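PDB 6YGA: N-alpha-acetyltransferase 35, NatC auxiliary subunit from Saccharomyces cerevisiae, which serves as an auxiliary subunit of the NatC N-terminal acetyltransferase, which acetylates the N-terminal methionine of the L-A virus Gag protein. Local coordinates for residues 318-323 / 659-664; 363-368 / 433-438; 369-374 / 536-541; 495-500 / 526-531. All coordinates share one frame; numbering follows the deposited sequence.

Contact 1 (318-323 / 659-664)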
loop_
_atom_site.group_PDB
_atom_site.type_symbol
_atom_site.label_atom_id
_atom_site.label_comp_id
_atom_site.label_asym_id
_atom_site.label_seq_id
_atom_site.Cartn_x
_atom_site.Cartn_y
_atom_site.Cartn_z
ATOM N N SER B 318 7.125 -20.577 22.209
ATOM C CA SER B 318 7.026 -19.508 23.190
ATOM C C SER B 318 6.486 -18.257 22.512
ATOM O O SER B 318 6.459 -18.151 21.283
ATOM C CB SER B 318 8.381 -19.222 23.851
ATOM O OG SER B 318 9.294 -18.642 22.936
ATOM N N ALA B 319 6.044 -17.306 23.340
ATOM C CA ALA B 319 5.565 -16.035 22.810
ATOM C C ALA B 319 6.695 -15.233 22.181
ATOM O O ALA B 319 6.461 -14.466 21.240
ATOM C CB ALA B 319 4.885 -15.223 23.911
ATOM N N LEU B 320 7.920 -15.399 22.679
ATOM C CA LEU B 320 9.048 -14.668 22.115
ATOM C C LEU B 320 9.392 -15.167 20.719
ATOM O O LEU B 320 9.840 -14.384 19.874
ATOM C CB LEU B 320 10.256 -14.778 23.044
ATOM C CG LEU B 320 11.474 -13.916 22.716
ATOM C CD1 LEU B 320 11.049 -12.490 22.417
ATOM C CD2 LEU B 320 12.463 -13.948 23.871
ATOM N N GLU B 321 9.175 -16.457 20.453
ATOM C CA GLU B 321 9.468 -16.991 19.127
ATOM C C GLU B 321 8.463 -16.493 18.092
ATOM O O GLU B 321 8.838 -16.208 16.949
ATOM C CB GLU B 321 9.510 -18.518 19.174
ATOM C CG GLU B 321 10.779 -19.061 19.828
ATOM C CD GLU B 321 10.817 -20.576 19.891
ATOM O OE1 GLU B 321 9.775 -21.208 19.621
ATOM O OE2 GLU B 321 11.889 -21.136 20.210
ATOM N N THR B 322 7.184 -16.378 18.469
ATOM C CA THR B 322 6.210 -15.766 17.568
ATOM C C THR B 322 6.478 -14.276 17.400
ATOM O O THR B 322 6.373 -13.742 16.289
ATOM C CB THR B 322 4.784 -15.985 18.081
ATOM O OG1 THR B 322 4.651 -15.422 19.393
ATOM C CG2 THR B 322 4.445 -17.463 18.126
ATOM N N TYR B 323 6.822 -13.591 18.493
ATOM C CA TYR B 323 7.072 -12.154 18.431
ATOM C C TYR B 323 8.214 -11.839 17.471
ATOM O O TYR B 323 8.090 -10.963 16.606
ATOM C CB TYR B 323 7.364 -11.630 19.840
ATOM C CG TYR B 323 7.732 -10.165 19.936
ATOM C CD1 TYR B 323 6.754 -9.184 20.056
ATOM C CD2 TYR B 323 9.061 -9.766 19.939
ATOM C CE1 TYR B 323 7.092 -7.845 20.156
ATOM C CE2 TYR B 323 9.408 -8.434 20.039
ATOM C CZ TYR B 323 8.422 -7.478 20.147
ATOM O OH TYR B 323 8.775 -6.151 20.245
ATOM N N VAL B 659 23.597 -16.262 28.430
ATOM C CA VAL B 659 23.871 -14.826 28.381
ATOM C C VAL B 659 22.719 -14.063 27.730
ATOM O O VAL B 659 22.148 -13.151 28.333
ATOM C CB VAL B 659 25.208 -14.537 27.664
ATOM C CG1 VAL B 659 25.663 -13.112 27.952
ATOM C CG2 VAL B 659 26.268 -15.549 28.072
ATOM N N LEU B 660 22.365 -14.418 26.497
ATOM C CA LEU B 660 21.304 -13.746 25.763
ATOM C C LEU B 660 20.181 -14.716 25.422
ATOM O O LEU B 660 20.411 -15.907 25.193
ATOM C CB LEU B 660 21.829 -13.118 24.465
ATOM C CG LEU B 660 22.857 -11.989 24.554
ATOM C CD1 LEU B 660 23.418 -11.652 23.176
ATOM C CD2 LEU B 660 22.254 -10.751 25.199
ATOM N N VAL B 661 18.964 -14.183 25.385
ATOM C CA VAL B 661 17.796 -14.876 24.855
ATOM C C VAL B 661 17.175 -13.964 23.807
ATOM O O VAL B 661 16.677 -12.880 24.138
ATOM C CB VAL B 661 16.782 -15.228 25.956
ATOM C CG1 VAL B 661 15.468 -15.694 25.347
ATOM C CG2 VAL B 661 17.347 -16.296 26.870
ATOM N N THR B 662 17.229 -14.390 22.540
ATOM C CA THR B 662 16.720 -13.596 21.431
ATOM C C THR B 662 15.440 -14.143 20.817
ATOM O O THR B 662 14.723 -13.385 20.157
ATOM C CB THR B 662 17.779 -13.479 20.324
ATOM O OG1 THR B 662 18.030 -14.770 19.758
ATOM C CG2 THR B 662 19.078 -12.919 20.887
ATOM N N GLY B 663 15.140 -15.427 21.005
ATOM C CA GLY B 663 13.910 -15.992 20.475
ATOM C C GLY B 663 13.832 -16.000 18.965
ATOM O O GLY B 663 12.729 -15.987 18.405
ATOM N N THR B 664 14.977 -16.027 18.287
ATOM C CA THR B 664 15.036 -15.934 16.835
ATOM C C THR B 664 15.168 -17.296 16.163
ATOM O O THR B 664 15.591 -17.364 15.004
ATOM C CB THR B 664 16.196 -15.033 16.411
ATOM O OG1 THR B 664 17.418 -15.528 16.977
ATOM C CG2 THR B 664 15.966 -13.609 16.885
HETATM O O HOH W 1 11.624 -17.207 16.396
#

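Contact 2 (363-368 / 433-438). With EDO (1,2-ethanediol), chain C.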
loop_
_atom_site.group_PDB
_atom_site.type_symbol
_atom_site.label_atom_id
_atom_site.label_comp_id
_atom_site.label_asym_id
_atom_site.label_seq_id
_atom_site.Cartn_x
_atom_site.Cartn_y
_atom_site.Cartn_z
ATOM N N PHE B 363 -2.463 -16.342 25.208
ATOM C CA PHE B 363 -1.370 -15.875 24.362
ATOM C C PHE B 363 -0.846 -14.524 24.836
ATOM O O PHE B 363 0.369 -14.288 24.843
ATOM C CB PHE B 363 -1.855 -15.798 22.915
ATOM C CG PHE B 363 -0.787 -15.464 21.923
ATOM C CD1 PHE B 363 0.249 -16.349 21.672
ATOM C CD2 PHE B 363 -0.837 -14.278 21.210
ATOM C CE1 PHE B 363 1.227 -16.046 20.745
ATOM C CE2 PHE B 363 0.134 -13.971 20.280
ATOM C CZ PHE B 363 1.168 -14.858 20.047
ATOM N N TYR B 364 -1.747 -13.628 25.243
ATOM C CA TYR B 364 -1.328 -12.321 25.741
ATOM C C TYR B 364 -0.576 -12.450 27.058
ATOM O O TYR B 364 0.470 -11.818 27.250
ATOM C CB TYR B 364 -2.544 -11.409 25.902
ATOM C CG TYR B 364 -2.290 -10.193 26.768
ATOM C CD1 TYR B 364 -1.680 -9.061 26.246
ATOM C CD2 TYR B 364 -2.671 -10.176 28.105
ATOM C CE1 TYR B 364 -1.448 -7.951 27.032
ATOM C CE2 TYR B 364 -2.442 -9.068 28.899
ATOM C CZ TYR B 364 -1.831 -7.957 28.357
ATOM O OH TYR B 364 -1.602 -6.849 29.142
ATOM N N LEU B 365 -1.096 -13.262 27.982
ATOM C CA LEU B 365 -0.441 -13.418 29.277
ATOM C C LEU B 365 0.936 -14.057 29.140
ATOM O O LEU B 365 1.808 -13.835 29.986
ATOM C CB LEU B 365 -1.327 -14.237 30.212
ATOM C CG LEU B 365 -2.642 -13.571 30.622
ATOM C CD1 LEU B 365 -3.470 -14.528 31.457
ATOM C CD2 LEU B 365 -2.377 -12.283 31.388
ATOM N N LEU B 366 1.153 -14.848 28.083
ATOM C CA LEU B 366 2.483 -15.398 27.840
ATOM C C LEU B 366 3.483 -14.296 27.520
ATOM O O LEU B 366 4.637 -14.351 27.960
ATOM C CB LEU B 366 2.434 -16.422 26.708
ATOM C CG LEU B 366 2.190 -17.877 27.107
ATOM C CD1 LEU B 366 1.970 -18.726 25.869
ATOM C CD2 LEU B 366 3.361 -18.409 27.922
ATOM N N HIS B 367 3.063 -13.288 26.750
ATOM C CA HIS B 367 3.955 -12.173 26.457
ATOM C C HIS B 367 4.321 -11.420 27.728
ATOM O O HIS B 367 5.490 -11.081 27.943
ATOM C CB HIS B 367 3.311 -11.224 25.445
ATOM C CG HIS B 367 3.224 -11.786 24.061
ATOM N ND1 HIS B 367 2.373 -12.818 23.730
ATOM C CD2 HIS B 367 3.884 -11.463 22.923
ATOM C CE1 HIS B 367 2.511 -13.106 22.449
ATOM N NE2 HIS B 367 3.422 -12.299 21.936
ATOM N N VAL B 368 3.333 -11.155 28.585
ATOM C CA VAL B 368 3.601 -10.450 29.835
ATOM C C VAL B 368 4.513 -11.279 30.728
ATOM O O VAL B 368 5.429 -10.749 31.367
ATOM C CB VAL B 368 2.280 -10.105 30.547
ATOM C CG1 VAL B 368 2.556 -9.411 31.872
ATOM C CG2 VAL B 368 1.406 -9.239 29.652
ATOM N N GLN B 433 0.382 -2.555 37.749
ATOM C CA GLN B 433 1.665 -2.060 37.264
ATOM C C GLN B 433 2.409 -3.052 36.376
ATOM O O GLN B 433 3.235 -2.631 35.561
ATOM C CB GLN B 433 2.543 -1.658 38.451
ATOM C CG GLN B 433 2.004 -0.455 39.222
ATOM C CD GLN B 433 1.738 0.746 38.325
ATOM O OE1 GLN B 433 2.592 1.148 37.534
ATOM N NE2 GLN B 433 0.550 1.319 38.441
ATOM N N VAL B 434 2.139 -4.350 36.502
ATOM C CA VAL B 434 2.783 -5.321 35.622
ATOM C C VAL B 434 2.282 -5.157 34.190
ATOM O O VAL B 434 3.074 -5.047 33.247
ATOM C CB VAL B 434 2.558 -6.753 36.140
ATOM C CG1 VAL B 434 3.186 -7.774 35.201
ATOM C CG2 VAL B 434 3.124 -6.902 37.547
ATOM N N TYR B 435 0.959 -5.122 34.007
ATOM C CA TYR B 435 0.415 -4.922 32.666
ATOM C C TYR B 435 0.696 -3.512 32.163
ATOM O O TYR B 435 0.951 -3.315 30.970
ATOM C CB TYR B 435 -1.085 -5.214 32.647
ATOM C CG TYR B 435 -1.431 -6.615 33.088
ATOM C CD1 TYR B 435 -1.009 -7.717 32.355
ATOM C CD2 TYR B 435 -2.175 -6.839 34.238
ATOM C CE1 TYR B 435 -1.317 -9.001 32.757
ATOM C CE2 TYR B 435 -2.490 -8.120 34.648
ATOM C CZ TYR B 435 -2.057 -9.197 33.902
ATOM O OH TYR B 435 -2.364 -10.479 34.297
ATOM N N CYS B 436 0.654 -2.519 33.057
ATOM C CA CYS B 436 1.057 -1.166 32.685
ATOM C C CYS B 436 2.494 -1.146 32.172
ATOM O O CYS B 436 2.799 -0.473 31.180
ATOM C CB CYS B 436 0.888 -0.227 33.883
ATOM S SG CYS B 436 1.403 1.487 33.620
ATOM N N SER B 437 3.384 -1.906 32.816
ATOM C CA SER B 437 4.779 -1.951 32.384
ATOM C C SER B 437 4.909 -2.557 30.989
ATOM O O SER B 437 5.597 -2.005 30.124
ATOM C CB SER B 437 5.614 -2.732 33.402
ATOM O OG SER B 437 6.849 -3.157 32.854
ATOM N N TRP B 438 4.247 -3.692 30.750
ATOM C CA TRP B 438 4.342 -4.337 29.442
ATOM C C TRP B 438 3.703 -3.483 28.353
ATOM O O TRP B 438 4.222 -3.406 27.233
ATOM C CB TRP B 438 3.692 -5.720 29.482
ATOM C CG TRP B 438 3.756 -6.441 28.168
ATOM C CD1 TRP B 438 4.748 -7.276 27.738
ATOM C CD2 TRP B 438 2.791 -6.389 27.108
ATOM N NE1 TRP B 438 4.459 -7.748 26.480
ATOM C CE2 TRP B 438 3.263 -7.218 26.071
ATOM C CE3 TRP B 438 1.575 -5.721 26.936
ATOM C CZ2 TRP B 438 2.561 -7.398 24.880
ATOM C CZ3 TRP B 438 0.881 -5.900 25.752
ATOM C CH2 TRP B 438 1.375 -6.732 24.741
HETATM C C1 EDO C . 7.143 -10.543 24.588
HETATM O O1 EDO C . 7.477 -10.168 25.929
HETATM C C2 EDO C . 6.873 -9.295 23.754
HETATM O O2 EDO C . 5.771 -8.567 24.311
#

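Contact 3 (369-374 / 536-541)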
loop_
_atom_site.group_PDB
_atom_site.type_symbol
_atom_site.label_atom_id
_atom_site.label_comp_id
_atom_site.label_asym_id
_atom_site.label_seq_id
_atom_site.Cartn_x
_atom_site.Cartn_y
_atom_site.Cartn_z
ATOM N N LYS B 369 4.286 -12.593 30.774
ATOM C CA LYS B 369 5.073 -13.459 31.645
ATOM C C LYS B 369 6.533 -13.511 31.213
ATOM O O LYS B 369 7.435 -13.451 32.053
ATOM C CB LYS B 369 4.471 -14.862 31.667
ATOM C CG LYS B 369 5.354 -15.920 32.302
ATOM C CD LYS B 369 4.528 -17.133 32.694
ATOM C CE LYS B 369 5.344 -18.411 32.631
ATOM N NZ LYS B 369 5.672 -18.791 31.227
ATOM N N GLU B 370 6.791 -13.624 29.910
ATOM C CA GLU B 370 8.176 -13.720 29.462
ATOM C C GLU B 370 8.907 -12.391 29.606
ATOM O O GLU B 370 10.135 -12.375 29.739
ATOM C CB GLU B 370 8.234 -14.232 28.019
ATOM C CG GLU B 370 7.694 -15.654 27.861
ATOM C CD GLU B 370 7.663 -16.134 26.414
ATOM O OE1 GLU B 370 8.516 -15.698 25.618
ATOM O OE2 GLU B 370 6.777 -16.948 26.070
ATOM N N PHE B 371 8.179 -11.273 29.591
ATOM C CA PHE B 371 8.792 -9.961 29.758
ATOM C C PHE B 371 8.967 -9.572 31.221
ATOM O O PHE B 371 9.931 -8.876 31.559
ATOM C CB PHE B 371 7.961 -8.896 29.037
ATOM C CG PHE B 371 8.506 -7.503 29.184
ATOM C CD1 PHE B 371 9.514 -7.048 28.348
ATOM C CD2 PHE B 371 8.007 -6.644 30.154
ATOM C CE1 PHE B 371 10.020 -5.761 28.477
ATOM C CE2 PHE B 371 8.508 -5.358 30.293
ATOM C CZ PHE B 371 9.516 -4.914 29.453
ATOM N N SER B 372 8.061 -10.005 32.099
ATOM C CA SER B 372 8.108 -9.613 33.499
ATOM C C SER B 372 8.473 -10.743 34.449
ATOM O O SER B 372 8.819 -10.463 35.601
ATOM C CB SER B 372 6.758 -9.029 33.937
ATOM O OG SER B 372 5.778 -10.044 34.023
ATOM N N ALA B 373 8.398 -11.999 34.001
ATOM C CA ALA B 373 8.741 -13.161 34.826
ATOM C C ALA B 373 7.867 -13.239 36.075
ATOM O O ALA B 373 8.338 -13.580 37.161
ATOM C CB ALA B 373 10.226 -13.159 35.200
ATOM N N GLN B 374 6.579 -12.935 35.924
ATOM C CA GLN B 374 5.650 -12.947 37.046
ATOM C C GLN B 374 4.353 -13.633 36.651
ATOM O O GLN B 374 3.753 -13.300 35.623
ATOM C CB GLN B 374 5.370 -11.529 37.547
ATOM C CG GLN B 374 6.311 -11.087 38.656
ATOM C CD GLN B 374 6.165 -9.623 39.005
ATOM O OE1 GLN B 374 5.629 -8.837 38.224
ATOM N NE2 GLN B 374 6.644 -9.246 40.185
ATOM N N GLN B 536 17.979 -12.724 30.779
ATOM C CA GLN B 536 18.767 -12.795 29.554
ATOM C C GLN B 536 18.021 -12.202 28.367
ATOM O O GLN B 536 18.652 -11.683 27.440
ATOM C CB GLN B 536 19.165 -14.243 29.287
ATOM C CG GLN B 536 20.044 -14.801 30.388
ATOM C CD GLN B 536 19.927 -16.298 30.534
ATOM O OE1 GLN B 536 19.819 -17.026 29.546
ATOM N NE2 GLN B 536 19.940 -16.771 31.774
ATOM N N PHE B 537 16.686 -12.260 28.377
ATOM C CA PHE B 537 15.908 -11.577 27.348
ATOM C C PHE B 537 16.072 -10.065 27.454
ATOM O O PHE B 537 16.335 -9.389 26.453
ATOM C CB PHE B 537 14.435 -11.981 27.450
ATOM C CG PHE B 537 13.521 -11.213 26.530
ATOM C CD1 PHE B 537 13.858 -11.003 25.201
ATOM C CD2 PHE B 537 12.313 -10.720 26.992
ATOM C CE1 PHE B 537 13.010 -10.298 24.358
ATOM C CE2 PHE B 537 11.463 -10.020 26.155
ATOM C CZ PHE B 537 11.813 -9.811 24.836
ATOM N N LEU B 538 15.926 -9.515 28.664
ATOM C CA LEU B 538 16.131 -8.081 28.850
ATOM C C LEU B 538 17.560 -7.678 28.517
ATOM O O LEU B 538 17.809 -6.537 28.110
ATOM C CB LEU B 538 15.788 -7.675 30.283
ATOM C CG LEU B 538 14.321 -7.831 30.686
ATOM C CD1 LEU B 538 14.127 -7.540 32.163
ATOM C CD2 LEU B 538 13.444 -6.924 29.838
ATOM N N ASN B 539 18.511 -8.598 28.683
ATOM C CA ASN B 539 19.884 -8.315 28.287
ATOM C C ASN B 539 19.979 -8.071 26.787
ATOM O O ASN B 539 20.722 -7.189 26.339
ATOM C CB ASN B 539 20.790 -9.468 28.705
ATOM C CG ASN B 539 22.057 -8.993 29.362
ATOM O OD1 ASN B 539 22.089 -8.748 30.569
ATOM N ND2 ASN B 539 23.115 -8.851 28.573
ATOM N N TYR B 540 19.230 -8.839 25.994
ATOM C CA TYR B 540 19.228 -8.636 24.550
ATOM C C TYR B 540 18.533 -7.332 24.172
ATOM O O TYR B 540 19.017 -6.598 23.302
ATOM C CB TYR B 540 18.558 -9.823 23.855
ATOM C CG TYR B 540 18.074 -9.516 22.455
ATOM C CD1 TYR B 540 18.974 -9.279 21.425
ATOM C CD2 TYR B 540 16.715 -9.468 22.164
ATOM C CE1 TYR B 540 18.535 -8.997 20.143
ATOM C CE2 TYR B 540 16.266 -9.189 20.882
ATOM C CZ TYR B 540 17.183 -8.955 19.875
ATOM O OH TYR B 540 16.754 -8.675 18.595
ATOM N N LEU B 541 17.400 -7.029 24.812
ATOM C CA LEU B 541 16.692 -5.788 24.512
ATOM C C LEU B 541 17.546 -4.573 24.846
ATOM O O LEU B 541 17.520 -3.569 24.124
ATOM C CB LEU B 541 15.370 -5.737 25.277
ATOM C CG LEU B 541 14.295 -6.745 24.866
ATOM C CD1 LEU B 541 13.066 -6.592 25.744
ATOM C CD2 LEU B 541 13.933 -6.578 23.397
#

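Contact 4 (495-500 / 526-531)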
loop_
_atom_site.group_PDB
_atom_site.type_symbol
_atom_site.label_atom_id
_atom_site.label_comp_id
_atom_site.label_asym_id
_atom_site.label_seq_id
_atom_site.Cartn_x
_atom_site.Cartn_y
_atom_site.Cartn_z
ATOM N N ASN B 495 18.275 -12.448 43.387
ATOM C CA ASN B 495 19.113 -12.413 44.582
ATOM C C ASN B 495 18.337 -12.811 45.831
ATOM O O ASN B 495 18.917 -13.390 46.758
ATOM C CB ASN B 495 19.730 -11.024 44.758
ATOM C CG ASN B 495 20.880 -10.772 43.801
ATOM O OD1 ASN B 495 21.601 -11.697 43.422
ATOM N ND2 ASN B 495 21.058 -9.516 43.403
ATOM N N ALA B 496 17.036 -12.515 45.877
ATOM C CA ALA B 496 16.225 -12.932 47.018
ATOM C C ALA B 496 16.196 -14.451 47.140
ATOM O O ALA B 496 16.274 -14.995 48.249
ATOM C CB ALA B 496 14.810 -12.373 46.891
ATOM N N ILE B 497 16.090 -15.151 46.009
ATOM C CA ILE B 497 16.166 -16.608 46.025
ATOM C C ILE B 497 17.563 -17.066 46.430
ATOM O O ILE B 497 17.719 -18.033 47.184
ATOM C CB ILE B 497 15.753 -17.178 44.655
ATOM C CG1 ILE B 497 14.283 -16.862 44.363
ATOM C CG2 ILE B 497 16.001 -18.677 44.602
ATOM C CD1 ILE B 497 13.813 -17.322 42.990
ATOM N N HIS B 498 18.599 -16.374 45.945
ATOM C CA HIS B 498 19.965 -16.734 46.319
ATOM C C HIS B 498 20.204 -16.531 47.810
ATOM O O HIS B 498 20.909 -17.323 48.446
ATOM C CB HIS B 498 20.973 -15.918 45.509
ATOM C CG HIS B 498 21.190 -16.428 44.118
ATOM N ND1 HIS B 498 21.554 -15.606 43.073
ATOM C CD2 HIS B 498 21.107 -17.677 43.602
ATOM C CE1 HIS B 498 21.677 -16.324 41.971
ATOM N NE2 HIS B 498 21.411 -17.584 42.265
ATOM N N SER B 499 19.632 -15.469 48.384
ATOM C CA SER B 499 19.830 -15.201 49.805
ATOM C C SER B 499 19.216 -16.293 50.673
ATOM O O SER B 499 19.722 -16.573 51.766
ATOM C CB SER B 499 19.244 -13.837 50.169
ATOM O OG SER B 499 17.831 -13.849 50.068
HETATM N N MSE B 500 18.137 -16.919 50.209
HETATM C CA MSE B 500 17.523 -18.024 50.938
HETATM C C MSE B 500 18.489 -19.196 51.043
HETATM O O MSE B 500 18.586 -19.840 52.086
HETATM C CB MSE B 500 16.227 -18.475 50.263
HETATM C CG MSE B 500 15.027 -17.579 50.528
HETATM SE SE MSE B 500 13.392 -18.255 49.699
HETATM C CE MSE B 500 12.121 -16.974 50.445
ATOM N N ASN B 526 9.541 -23.102 40.534
ATOM C CA ASN B 526 8.454 -22.379 39.888
ATOM C C ASN B 526 8.823 -20.993 39.375
ATOM O O ASN B 526 8.088 -20.456 38.538
ATOM C CB ASN B 526 7.263 -22.236 40.849
ATOM C CG ASN B 526 6.568 -23.558 41.126
ATOM O OD1 ASN B 526 7.117 -24.438 41.793
ATOM N ND2 ASN B 526 5.347 -23.698 40.627
ATOM N N GLU B 527 9.926 -20.399 39.836
ATOM C CA GLU B 527 10.194 -19.000 39.516
ATOM C C GLU B 527 11.583 -18.754 38.933
ATOM O O GLU B 527 11.746 -17.884 38.070
ATOM C CB GLU B 527 10.007 -18.136 40.764
ATOM C CG GLU B 527 8.566 -18.037 41.230
ATOM C CD GLU B 527 8.413 -17.186 42.471
ATOM O OE1 GLU B 527 9.442 -16.868 43.104
ATOM O OE2 GLU B 527 7.265 -16.834 42.813
HETATM N N MSE B 528 12.584 -19.500 39.390
HETATM C CA MSE B 528 13.974 -19.211 39.036
HETATM C C MSE B 528 14.262 -19.318 37.540
HETATM O O MSE B 528 14.893 -18.433 36.963
HETATM C CB MSE B 528 14.922 -20.138 39.797
HETATM C CG MSE B 528 16.393 -19.804 39.595
HETATM SE SE MSE B 528 16.850 -17.967 40.086
HETATM C CE MSE B 528 18.330 -18.358 41.294
ATOM N N GLU B 529 13.799 -20.404 36.917
ATOM C CA GLU B 529 14.089 -20.621 35.504
ATOM C C GLU B 529 13.529 -19.493 34.644
ATOM O O GLU B 529 14.189 -19.032 33.704
ATOM C CB GLU B 529 13.531 -21.973 35.061
ATOM C CG GLU B 529 13.815 -22.329 33.612
ATOM C CD GLU B 529 13.307 -23.710 33.246
ATOM O OE1 GLU B 529 12.877 -24.451 34.156
ATOM O OE2 GLU B 529 13.339 -24.056 32.046
ATOM N N GLN B 530 12.319 -19.020 34.961
ATOM C CA GLN B 530 11.730 -17.926 34.195
ATOM C C GLN B 530 12.447 -16.606 34.464
ATOM O O GLN B 530 12.611 -15.787 33.552
ATOM C CB GLN B 530 10.240 -17.802 34.513
ATOM C CG GLN B 530 9.536 -16.716 33.720
ATOM C CD GLN B 530 9.608 -16.959 32.226
ATOM O OE1 GLN B 530 9.056 -17.935 31.719
ATOM N NE2 GLN B 530 10.295 -16.076 31.514
ATOM N N LEU B 531 12.880 -16.381 35.708
ATOM C CA LEU B 531 13.629 -15.167 36.022
ATOM C C LEU B 531 14.931 -15.104 35.235
ATOM O O LEU B 531 15.285 -14.052 34.690
ATOM C CB LEU B 531 13.906 -15.092 37.522
ATOM C CG LEU B 531 12.748 -14.663 38.423
ATOM C CD1 LEU B 531 13.069 -14.962 39.880
ATOM C CD2 LEU B 531 12.447 -13.185 38.233
#

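Contact 1 (318-323 / 659-664)
Leu320 and Gly663 meet at the centre of this contact. Leu320 CG lies 3.9 Å from Gly663 CA, so the side chain packs directly on backbone. Gly663 has a positive phi (65°), a conformation that favours glycine. Beside this pair, Leu320 CD2 rests on Val661 CG1 at 3.8 Å. The Leu320 branch gets there because CG stands opposite the backbone N (chi1 -172°), which carries CG and the CD2 methyl to the 659-664 loop.

The second touch is polar but has no direct hydrogen bond. Glu321 CA points its hydrogen almost straight at Gly663 O, with CA and O 3.5 Å apart and an angle of 174° at the hydrogen. A water joins the same two residues, donating to Glu321 O (3.0 Å) and to Gly663 O (2.6 Å).

Further out, Ser318 is the N-cap of helix 319-328, and its OG accepts a weak bond from Glu321 N. The Glu321 carboxylate forms a salt bridge with Arg665 and also accepts from Glu317 N. The two Asp655 carboxylate oxygens accept from Thr662 N and Gly663 N, one each, and probably help to hold the turn.

The contact thus joins the start of helix 319-328 to the loop between helices 619-653 and 668-701. Helix 511-564 packs against both segments, through Phe537 against Leu320 and Gln536 beside Val661, while helix 360-372 lies against Ala319.

Contact 2 (363-368 / 433-438)
Trp438 and Tyr364 form the tight part of this contact. The edge of the Tyr364 ring points at the face of the Trp438 six-membered ring in a T-shaped pair, with planes at 87° and Tyr364 CE1 3.4 Å from Trp438 CZ3. Val368 CG2 sits over the five-membered ring of the same indole, 4.1 Å from its centroid, in a CH-pi contact. This methyl meets three rings: the faces of Trp438 and Tyr364 and the edge of Tyr435. Leu365 CD2 comes close too, 3.4 Å from Tyr435 OH. Trp438 CG is anti to its backbone N (chi1 -180°), which sends the indole across to helix 360-372.

The two helical segments cross nearly at right angles, at 85°, with axes 10.8 Å apart. They belong to the largely helical region assigned to the NAA35-like TPR family, and the aromatic side chains pack at the crossing. Tyr364 also reaches helix 386-402 at Ile388.

The side toward Val434 is looser. Val434 CG1 touches Val368 CG1 at 3.8 Å, at the margin of the contact.

A 1,2-ethanediol, probably from the crystallisation liquor, bridges the two segments beside the indole. Its O2 accepts from Trp438 NE1 at 2.7 Å, and its O1 donates to His367 O at 3.0 Å. The His367 ring is fixed at both nitrogens: ND1 donates to Phe363 O at 2.7 Å, and NE2 bonds to Tyr399 OH.

Contact 3 (369-374 / 536-541)
The backbones of Phe371 and Leu538 come nearest each other here, with their CA atoms 7.6 Å apart. Segment 369-374 holds the last turn of helix 360-372 and the first residues after it. Ala373 leaves the helix with positive phi (60°), and its N still bonds to Lys369 O at 2.6 Å. Segment 536-541 stays helical throughout. No hydrogen bond links the two segments, and the contact is made largely by apolar side chains.

Phe371 is the main one. Its CG stands anti to the backbone N (chi1 179°), which turns the ring toward helix 511-564. The CD1-CE1 side of the ring does the touching. Phe371 CE1 lies 3.9 Å from Leu538 CD2, which approaches obliquely. The same CE1 is 4.2 Å from Leu541 CD1, which sits at the ring edge. Next to it, Phe371 CD1 is 4.2 Å from Phe537 CE2, also at the edge of the Phe371 ring. Leu541 CD1 in turn lies over one face of Phe537, 3.6 Å above its plane. The leucine methyl is therefore shared by the two phenylalanines.

Phe537 CD2 also comes to 3.9 Å from Glu370 O, an oxygen that accepts a hydrogen bond from Thr534. The Glu370 carboxylate turns to helix 319-328, where it accepts from Ala319 N and weakly from Leu320 N.

Other helices close the cluster: helix 433-456 brings Phe441 against Phe371 and Leu541, and helix 465-506 adds Phe482, Leu483 and Ile490.

Contact 4 (495-500 / 526-531)
The side chains of Ile497 and Met528 run past each other in opposite directions. Met528 is modelled as selenomethionine. Its chain starts with CG anti to the backbone N (chi1 -174°) and then bends, which brings the terminal methyl across to two neighbours. Met528 CE lies 4.1 Å from Ile497 CG2. It also reaches His498, at 3.3 Å from NE2. There the two side chains cross at about a right angle, and the methyl approaches the imidazole obliquely.

Ile497 and Leu531 are arranged differently. They reach toward each other tip to tip, with Ile497 CD1 4.0 Å from Leu531 CD1. Ile497 thus uses both branches: CG2 meets Met528 and CD1 meets Leu531. These two residues, Ile497 and Leu531, are buried, while Met528 and His498 lie nearer the surface. Glu527 only skirts the tip of Ile497.

The helix segments cross at -134° with axes 10.9 Å apart, so they run in broadly opposite directions but well inclined to each other. They belong to a helical hairpin of the two long helices 465-506 and 511-564. Within it, Ile497 also packs on Tyr520, Ala523 and Met524, and Leu531 packs on Ile490 and Ile494. Ala373, just beyond helix 360-372, touches Leu531 from outside the hairpin.

Overall arrangement
All four contacts lie in the range assigned to the NAA35-like TPR family. Contact 3 is central: its centre is 9 Å from that of contact 1, 11 Å from contact 2 and 14 Å from contact 4, and it touches all three. It shares helix 360-372 with contact 2 and helix 511-564 with contact 4. Contacts 1 and 2 also touch, with Ala319 CB 3.5 Å from His367 ND1. The 1,2-ethanediol of contact 2 is also about 5 Å from the Leu320 side chain of contact 1 and about 3 Å from that of Phe371 in contact 3, nearest atoms in each case. Contact 4 touches neither contact 1 nor contact 2.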